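Local atomic coordinates of putative uronate isomerase (PDB entry 4NAR), a protein that probably acts as a lactate racemase or a related isomerase, although its activity is not firmly established. Residues V272-E277 with S409-P414; I304-P309 with V375-S380. All coordinates share one frame; numbering follows the deposited sequence.

Contact 1: V272-E277 with S409-P414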
ATOM      1  N   VAL A 272       5.845  -6.909 -19.584  1.00 26.87           N
ATOM      2  CA  VAL A 272       6.974  -6.324 -18.869  1.00 22.04           C
ATOM      3  C   VAL A 272       6.462  -5.165 -18.028  1.00 21.83           C
ATOM      4  O   VAL A 272       5.980  -4.159 -18.566  1.00 17.99           O
ATOM      5  CB  VAL A 272       8.090  -5.819 -19.810  1.00 25.34           C
ATOM      6  CG1 VAL A 272       9.179  -5.094 -19.018  1.00 20.70           C
ATOM      7  CG2 VAL A 272       8.696  -6.976 -20.604  1.00 30.11           C
ATOM      8  N   GLN A 273       6.546  -5.323 -16.708  1.00 19.75           N
ATOM      9  CA  GLN A 273       6.194  -4.253 -15.790  1.00 22.19           C
ATOM     10  C   GLN A 273       7.411  -3.345 -15.576  1.00 23.17           C
ATOM     11  O   GLN A 273       8.380  -3.721 -14.912  1.00 25.71           O
ATOM     12  CB  GLN A 273       5.674  -4.832 -14.468  1.00 19.78           C
ATOM     13  CG  GLN A 273       4.263  -5.418 -14.579  1.00 23.44           C
ATOM     14  CD  GLN A 273       3.163  -4.354 -14.537  1.00 26.74           C
ATOM     15  OE1 GLN A 273       3.393  -3.176 -14.845  1.00 26.31           O
ATOM     16  NE2 GLN A 273       1.952  -4.775 -14.163  1.00 22.64           N
ATOM     17  N   VAL A 274       7.361  -2.152 -16.156  1.00 29.30           N
ATOM     18  CA  VAL A 274       8.501  -1.236 -16.112  1.00 29.17           C
ATOM     19  C   VAL A 274       8.504  -0.432 -14.795  1.00 29.30           C
ATOM     20  O   VAL A 274       7.800   0.567 -14.668  1.00 24.61           O
ATOM     21  CB  VAL A 274       8.469  -0.301 -17.339  1.00 29.53           C
ATOM     22  CG1 VAL A 274       9.643   0.674 -17.324  1.00 16.74           C
ATOM     23  CG2 VAL A 274       8.419  -1.131 -18.626  1.00 20.58           C
ATOM     24  N   ILE A 275       9.294  -0.877 -13.816  1.00 31.65           N
ATOM     25  CA  ILE A 275       9.184  -0.366 -12.444  1.00 25.42           C
ATOM     26  C   ILE A 275      10.023   0.889 -12.182  1.00 25.95           C
ATOM     27  O   ILE A 275      11.220   0.927 -12.498  1.00 26.59           O
ATOM     28  CB  ILE A 275       9.579  -1.448 -11.385  1.00 28.55           C
ATOM     29  CG1 ILE A 275       8.814  -2.753 -11.608  1.00 21.58           C
ATOM     30  CG2 ILE A 275       9.357  -0.934  -9.964  1.00 19.09           C
ATOM     31  CD1 ILE A 275       7.317  -2.572 -11.703  1.00 26.38           C
ATOM     32  N   GLY A 276       9.404   1.900 -11.573  1.00 27.78           N
ATOM     33  CA  GLY A 276      10.103   3.130 -11.229  1.00 22.55           C
ATOM     34  C   GLY A 276      10.967   3.043  -9.974  1.00 23.57           C
ATOM     35  O   GLY A 276      10.851   2.089  -9.192  1.00 20.42           O
ATOM     36  N   GLU A 277      11.822   4.053  -9.794  1.00 22.50           N
ATOM     37  CA  GLU A 277      12.712   4.204  -8.646  1.00 24.06           C
ATOM     38  C   GLU A 277      11.981   4.075  -7.295  1.00 27.36           C
ATOM     39  O   GLU A 277      12.582   3.659  -6.298  1.00 32.42           O
ATOM     40  CB  GLU A 277      13.401   5.582  -8.738  1.00 43.81           C
ATOM     41  CG  GLU A 277      14.732   5.729  -7.966  1.00 71.95           C
ATOM     42  CD  GLU A 277      14.702   6.804  -6.867  1.00 87.09           C
ATOM     43  OE1 GLU A 277      14.783   6.436  -5.667  1.00 91.31           O
ATOM     44  OE2 GLU A 277      14.618   8.012  -7.199  1.00 90.34           O
ATOM     45  N   SER A 409       2.171  -9.264 -26.419  1.00 36.44           N
ATOM     46  CA  SER A 409       3.086  -8.774 -25.400  1.00 37.93           C
ATOM     47  C   SER A 409       2.723  -7.342 -25.026  1.00 38.18           C
ATOM     48  O   SER A 409       2.038  -6.649 -25.780  1.00 41.01           O
ATOM     49  CB  SER A 409       4.535  -8.850 -25.877  1.00 36.09           C
ATOM     50  OG  SER A 409       4.859 -10.177 -26.254  1.00 37.32           O
ATOM     51  N   LEU A 410       3.177  -6.900 -23.858  1.00 35.63           N
ATOM     52  CA  LEU A 410       2.864  -5.557 -23.393  1.00 26.30           C
ATOM     53  C   LEU A 410       4.005  -4.954 -22.578  1.00 27.08           C
ATOM     54  O   LEU A 410       4.526  -5.578 -21.645  1.00 30.14           O
ATOM     55  CB  LEU A 410       1.577  -5.559 -22.560  1.00 31.56           C
ATOM     56  CG  LEU A 410       0.364  -4.809 -23.133  1.00 38.00           C
ATOM     57  CD1 LEU A 410      -0.513  -4.281 -22.004  1.00 31.00           C
ATOM     58  CD2 LEU A 410       0.761  -3.679 -24.103  1.00 26.18           C
ATOM     59  N   TRP A 411       4.372  -3.731 -22.939  1.00 23.77           N
ATOM     60  CA  TRP A 411       5.372  -2.949 -22.231  1.00 26.77           C
ATOM     61  C   TRP A 411       4.593  -1.929 -21.402  1.00 27.43           C
ATOM     62  O   TRP A 411       4.061  -0.952 -21.936  1.00 31.21           O
ATOM     63  CB  TRP A 411       6.283  -2.263 -23.250  1.00 19.58           C
ATOM     64  CG  TRP A 411       7.495  -1.569 -22.713  1.00 28.69           C
ATOM     65  CD1 TRP A 411       7.634  -0.230 -22.474  1.00 24.16           C
ATOM     66  CD2 TRP A 411       8.767  -2.166 -22.402  1.00 28.89           C
ATOM     67  NE1 TRP A 411       8.907   0.042 -22.021  1.00 24.88           N
ATOM     68  CE2 TRP A 411       9.619  -1.131 -21.964  1.00 28.43           C
ATOM     69  CE3 TRP A 411       9.261  -3.477 -22.437  1.00 26.44           C
ATOM     70  CZ2 TRP A 411      10.937  -1.365 -21.568  1.00 29.78           C
ATOM     71  CZ3 TRP A 411      10.565  -3.708 -22.047  1.00 26.43           C
ATOM     72  CH2 TRP A 411      11.389  -2.659 -21.613  1.00 30.59           C
ATOM     73  N   ILE A 412       4.511  -2.180 -20.099  1.00 24.90           N
ATOM     74  CA  ILE A 412       3.670  -1.398 -19.199  1.00 19.52           C
ATOM     75  C   ILE A 412       4.458  -0.313 -18.488  1.00 26.13           C
ATOM     76  O   ILE A 412       5.330  -0.611 -17.659  1.00 27.11           O
ATOM     77  CB  ILE A 412       3.008  -2.311 -18.134  1.00 39.23           C
ATOM     78  CG1 ILE A 412       2.339  -3.521 -18.805  1.00 32.37           C
ATOM     79  CG2 ILE A 412       2.002  -1.524 -17.281  1.00 32.86           C
ATOM     80  CD1 ILE A 412       1.819  -4.546 -17.803  1.00 26.47           C
ATOM     81  N   VAL A 413       4.155   0.941 -18.832  1.00 33.60           N
ATOM     82  CA  VAL A 413       4.737   2.112 -18.175  1.00 34.11           C
ATOM     83  C   VAL A 413       3.610   3.060 -17.806  1.00 30.63           C
ATOM     84  O   VAL A 413       2.787   3.390 -18.659  1.00 33.93           O
ATOM     85  CB  VAL A 413       5.706   2.889 -19.102  1.00 37.30           C
ATOM     86  CG1 VAL A 413       6.263   4.132 -18.386  1.00 39.88           C
ATOM     87  CG2 VAL A 413       6.848   2.009 -19.580  1.00 28.17           C
ATOM     88  N   PRO A 414       3.549   3.485 -16.533  1.00 29.37           N
ATOM     89  CA  PRO A 414       4.432   3.044 -15.441  1.00 29.37           C
ATOM     90  C   PRO A 414       3.974   1.713 -14.829  1.00 26.32           C
ATOM     91  O   PRO A 414       2.770   1.433 -14.690  1.00 22.80           O
ATOM     92  CB  PRO A 414       4.305   4.173 -14.413  1.00 29.24           C
ATOM     93  CG  PRO A 414       2.886   4.673 -14.608  1.00 35.11           C
ATOM     94  CD  PRO A 414       2.612   4.542 -16.098  1.00 33.85           C
TER
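Trp411 lies with one face of its indole under the Val274 side chain: methyl CG2 of Val274 stands 3.7 Å from the centroid of the five-membered ring, 18° off the ring normal, a CH-pi contact. The two side chains cross at about a right angle. Val272 instead runs alongside the indole, its CG1 3.6 Å from Trp411 CZ3, so the two valines meet different parts of one ring system. With CG anti to the backbone N (chi1 -171°), the indole is carried toward both. Replacing Trp411 by an alanine is likely to leave Val272 and Val274 without the ring they pack on and to open a gap there. On the other face of the sheet, Gln273 bends at chi2 and lays its amide against Ile412, OE1 being 3.3 Å from Ile412 CG2; the polar ends bond elsewhere, NE2 to Gly288 O and OE1 to Gly416 N. Three backbone bonds join the strands: Val272 N to Leu410 O (2.8 Å), Ile412 N to Val272 O (2.9 Å) and Val274 N to Ile412 O (3.0 Å). This alternating pattern, with strand axes 8° apart, defines a parallel pair at the edge of a five-stranded parallel sheet.

Contact 2: I304-P309 with V375-S380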
ATOM      1  N   ILE A 304       5.188 -12.850 -16.567  1.00 23.58           N
ATOM      2  CA  ILE A 304       5.297 -11.522 -15.988  1.00 20.73           C
ATOM      3  C   ILE A 304       6.764 -11.231 -15.667  1.00 19.91           C
ATOM      4  O   ILE A 304       7.399 -11.958 -14.889  1.00 19.45           O
ATOM      5  CB  ILE A 304       4.450 -11.366 -14.721  1.00 19.35           C
ATOM      6  CG1 ILE A 304       3.010 -11.776 -15.005  1.00 24.91           C
ATOM      7  CG2 ILE A 304       4.497  -9.921 -14.247  1.00 19.83           C
ATOM      8  CD1 ILE A 304       2.063 -11.511 -13.857  1.00 20.66           C
ATOM      9  N   ILE A 305       7.290 -10.174 -16.280  1.00 16.55           N
ATOM     10  CA  ILE A 305       8.667  -9.749 -16.084  1.00 20.04           C
ATOM     11  C   ILE A 305       8.712  -8.425 -15.338  1.00 22.94           C
ATOM     12  O   ILE A 305       8.290  -7.380 -15.852  1.00 28.75           O
ATOM     13  CB  ILE A 305       9.392  -9.578 -17.437  1.00 25.02           C
ATOM     14  CG1 ILE A 305       9.466 -10.921 -18.163  1.00 24.78           C
ATOM     15  CG2 ILE A 305      10.781  -8.975 -17.238  1.00 20.57           C
ATOM     16  CD1 ILE A 305       9.500 -10.787 -19.677  1.00 21.64           C
ATOM     17  N   ILE A 306       9.245  -8.468 -14.126  1.00 24.11           N
ATOM     18  CA  ILE A 306       9.362  -7.287 -13.299  1.00 23.88           C
ATOM     19  C   ILE A 306      10.711  -6.635 -13.596  1.00 22.08           C
ATOM     20  O   ILE A 306      11.770  -7.059 -13.099  1.00 21.05           O
ATOM     21  CB  ILE A 306       9.219  -7.668 -11.815  1.00 27.62           C
ATOM     22  CG1 ILE A 306       7.793  -8.164 -11.568  1.00 30.27           C
ATOM     23  CG2 ILE A 306       9.563  -6.484 -10.895  1.00 17.45           C
ATOM     24  CD1 ILE A 306       7.712  -9.216 -10.489  1.00 44.94           C
ATOM     25  N   TYR A 307      10.676  -5.610 -14.438  1.00 22.78           N
ATOM     26  CA  TYR A 307      11.908  -5.000 -14.898  1.00 22.09           C
ATOM     27  C   TYR A 307      12.247  -3.833 -13.981  1.00 24.72           C
ATOM     28  O   TYR A 307      11.534  -2.821 -13.955  1.00 23.56           O
ATOM     29  CB  TYR A 307      11.760  -4.583 -16.365  1.00 23.91           C
ATOM     30  CG  TYR A 307      12.902  -3.772 -16.939  1.00 24.77           C
ATOM     31  CD1 TYR A 307      14.230  -4.210 -16.861  1.00 28.04           C
ATOM     32  CD2 TYR A 307      12.645  -2.580 -17.597  1.00 25.38           C
ATOM     33  CE1 TYR A 307      15.280  -3.443 -17.418  1.00 31.57           C
ATOM     34  CE2 TYR A 307      13.668  -1.818 -18.153  1.00 28.89           C
ATOM     35  CZ  TYR A 307      14.979  -2.244 -18.064  1.00 32.18           C
ATOM     36  OH  TYR A 307      15.957  -1.453 -18.634  1.00 24.96           O
ATOM     37  N   ALA A 308      13.322  -4.009 -13.209  1.00 26.43           N
ATOM     38  CA  ALA A 308      13.728  -3.076 -12.168  1.00 22.27           C
ATOM     39  C   ALA A 308      15.214  -3.261 -11.868  1.00 29.05           C
ATOM     40  O   ALA A 308      15.581  -3.842 -10.831  1.00 35.36           O
ATOM     41  CB  ALA A 308      12.898  -3.306 -10.919  1.00 16.86           C
ATOM     42  N   PRO A 309      16.079  -2.756 -12.770  1.00 29.08           N
ATOM     43  CA  PRO A 309      17.534  -2.962 -12.694  1.00 28.29           C
ATOM     44  C   PRO A 309      18.168  -2.499 -11.388  1.00 37.67           C
ATOM     45  O   PRO A 309      19.271  -2.946 -11.054  1.00 52.04           O
ATOM     46  CB  PRO A 309      18.081  -2.105 -13.854  1.00 28.39           C
ATOM     47  CG  PRO A 309      16.974  -1.112 -14.174  1.00 31.24           C
ATOM     48  CD  PRO A 309      15.700  -1.885 -13.900  1.00 33.55           C
ATOM     49  N   VAL A 375       6.782 -15.770 -13.102  1.00 23.32           N
ATOM     50  CA  VAL A 375       7.170 -14.439 -12.622  1.00 26.25           C
ATOM     51  C   VAL A 375       8.680 -14.300 -12.692  1.00 22.87           C
ATOM     52  O   VAL A 375       9.421 -15.075 -12.063  1.00 29.78           O
ATOM     53  CB  VAL A 375       6.760 -14.202 -11.145  1.00 23.97           C
ATOM     54  CG1 VAL A 375       7.240 -12.818 -10.682  1.00 18.24           C
ATOM     55  CG2 VAL A 375       5.255 -14.378 -10.967  1.00 17.76           C
ATOM     56  N   ILE A 376       9.147 -13.319 -13.449  1.00 22.70           N
ATOM     57  CA  ILE A 376      10.579 -13.189 -13.680  1.00 20.78           C
ATOM     58  C   ILE A 376      11.100 -11.876 -13.115  1.00 25.53           C
ATOM     59  O   ILE A 376      10.496 -10.818 -13.306  1.00 23.27           O
ATOM     60  CB  ILE A 376      10.895 -13.316 -15.181  1.00 27.00           C
ATOM     61  CG1 ILE A 376      10.514 -14.724 -15.659  1.00 32.40           C
ATOM     62  CG2 ILE A 376      12.376 -13.022 -15.475  1.00 23.06           C
ATOM     63  CD1 ILE A 376       9.735 -14.735 -16.979  1.00 37.56           C
ATOM     64  N   LEU A 377      12.215 -11.960 -12.394  1.00 27.29           N
ATOM     65  CA  LEU A 377      12.874 -10.786 -11.859  1.00 18.93           C
ATOM     66  C   LEU A 377      13.975 -10.332 -12.821  1.00 23.26           C
ATOM     67  O   LEU A 377      14.971 -11.047 -13.033  1.00 26.39           O
ATOM     68  CB  LEU A 377      13.479 -11.081 -10.486  1.00 17.98           C
ATOM     69  CG  LEU A 377      12.525 -11.286  -9.302  1.00 28.01           C
ATOM     70  CD1 LEU A 377      13.256 -11.141  -7.936  1.00 15.31           C
ATOM     71  CD2 LEU A 377      11.339 -10.333  -9.394  1.00 18.80           C
ATOM     72  N   ALA A 378      13.787  -9.156 -13.419  1.00 24.07           N
ATOM     73  CA  ALA A 378      14.838  -8.525 -14.220  1.00 24.56           C
ATOM     74  C   ALA A 378      15.422  -7.351 -13.428  1.00 24.73           C
ATOM     75  O   ALA A 378      15.125  -6.183 -13.699  1.00 19.95           O
ATOM     76  CB  ALA A 378      14.299  -8.064 -15.572  1.00 21.80           C
ATOM     77  N   THR A 379      16.237  -7.687 -12.431  1.00 24.10           N
ATOM     78  CA  THR A 379      16.728  -6.734 -11.448  1.00 16.69           C
ATOM     79  C   THR A 379      18.218  -6.994 -11.215  1.00 25.39           C
ATOM     80  O   THR A 379      18.824  -7.799 -11.929  1.00 23.99           O
ATOM     81  CB  THR A 379      15.958  -6.878 -10.103  1.00 28.75           C
ATOM     82  OG1 THR A 379      16.535  -7.922  -9.309  1.00 32.18           O
ATOM     83  CG2 THR A 379      14.481  -7.206 -10.329  1.00 24.77           C
ATOM     84  N   SER A 380      18.822  -6.328 -10.232  1.00 22.27           N
ATOM     85  CA  SER A 380      20.226  -6.613  -9.939  1.00 32.46           C
ATOM     86  C   SER A 380      20.379  -7.693  -8.866  1.00 33.14           C
ATOM     87  O   SER A 380      21.471  -7.904  -8.323  1.00 36.89           O
ATOM     88  CB  SER A 380      21.037  -5.346  -9.613  1.00 25.88           C
ATOM     89  OG  SER A 380      20.406  -4.587  -8.610  1.00 43.69           O
TER
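Ile306 and Leu377 lie alongside each other with their ends in the same direction, while Ile306 and Val375 meet at a slant. One methyl serves both neighbours: Ile306 CD1 is 3.6 Å from Val375 CG1 and 3.9 Å from Leu377 CD2. With chi1 at -66°, Ile306 CG1 sits opposite the carbonyl carbon, which sends the ethyl arm back along the strand toward Val375. Helix 282-285 lies over this face, Ala285 touching Ile306 and Val282 touching Leu377, and helix 347-357 packs on Val375.

On the other face, Ile305 and Ile376 are also aligned side by side, with Ile305 CG1 4.0 Å from Ile376 CD1. Ile305 divides its branches between two partners, for CG2 turns to the methyl CB of Ala378, also at 4.0 Å. Tyr307 comes next to the same alanine, its CD1 4.1 Å from Ala378 CB, so that small methyl is flanked by an isoleucine and a tyrosine.

The backbones hold these faces in register through four bonds. Ile304 O accepts from Ile376 N at 2.6 Å, and Ile306 N gives to Ile376 O; farther on, Ala378 N gives to Ile306 O (2.9 Å) and Ala308 N to Ala378 O (2.9 Å). Beyond the packed pairs, the hydroxyl of Thr379 bonds to Ile381 N and that of Ser380 to Ile311 O. The chemistry is therefore divided: apolar side chains, Tyr307 among them, pack on both faces of a largely buried contact, and the polarity of its peptide groups is met by the backbone bonds between the strands.

Contacts 1 and 2 have centres 10 Å apart and belong to one five-stranded parallel sheet, in which strands 268-274 and 302-308 are immediate neighbours. Across the sheet the order runs 392-393, 373-379, 302-308, 268-274, 409-412, so contact 1 takes in an outer strand and contact 2 two inner ones. Along the chain, 304-309 and 375-380 both fall between 272-277 and 409-414. The seam between the contacts is bonded, probably through Gln273 N to Ile305 O (2.8 Å) and Ile275 N to Tyr307 O (3.0 Å), and packed, with Val272 CG1 3.7 Å from Tyr307 CB. This seam links the two pairs, so that four strands, drawn from residues 268 to 412, make one continuous sheet.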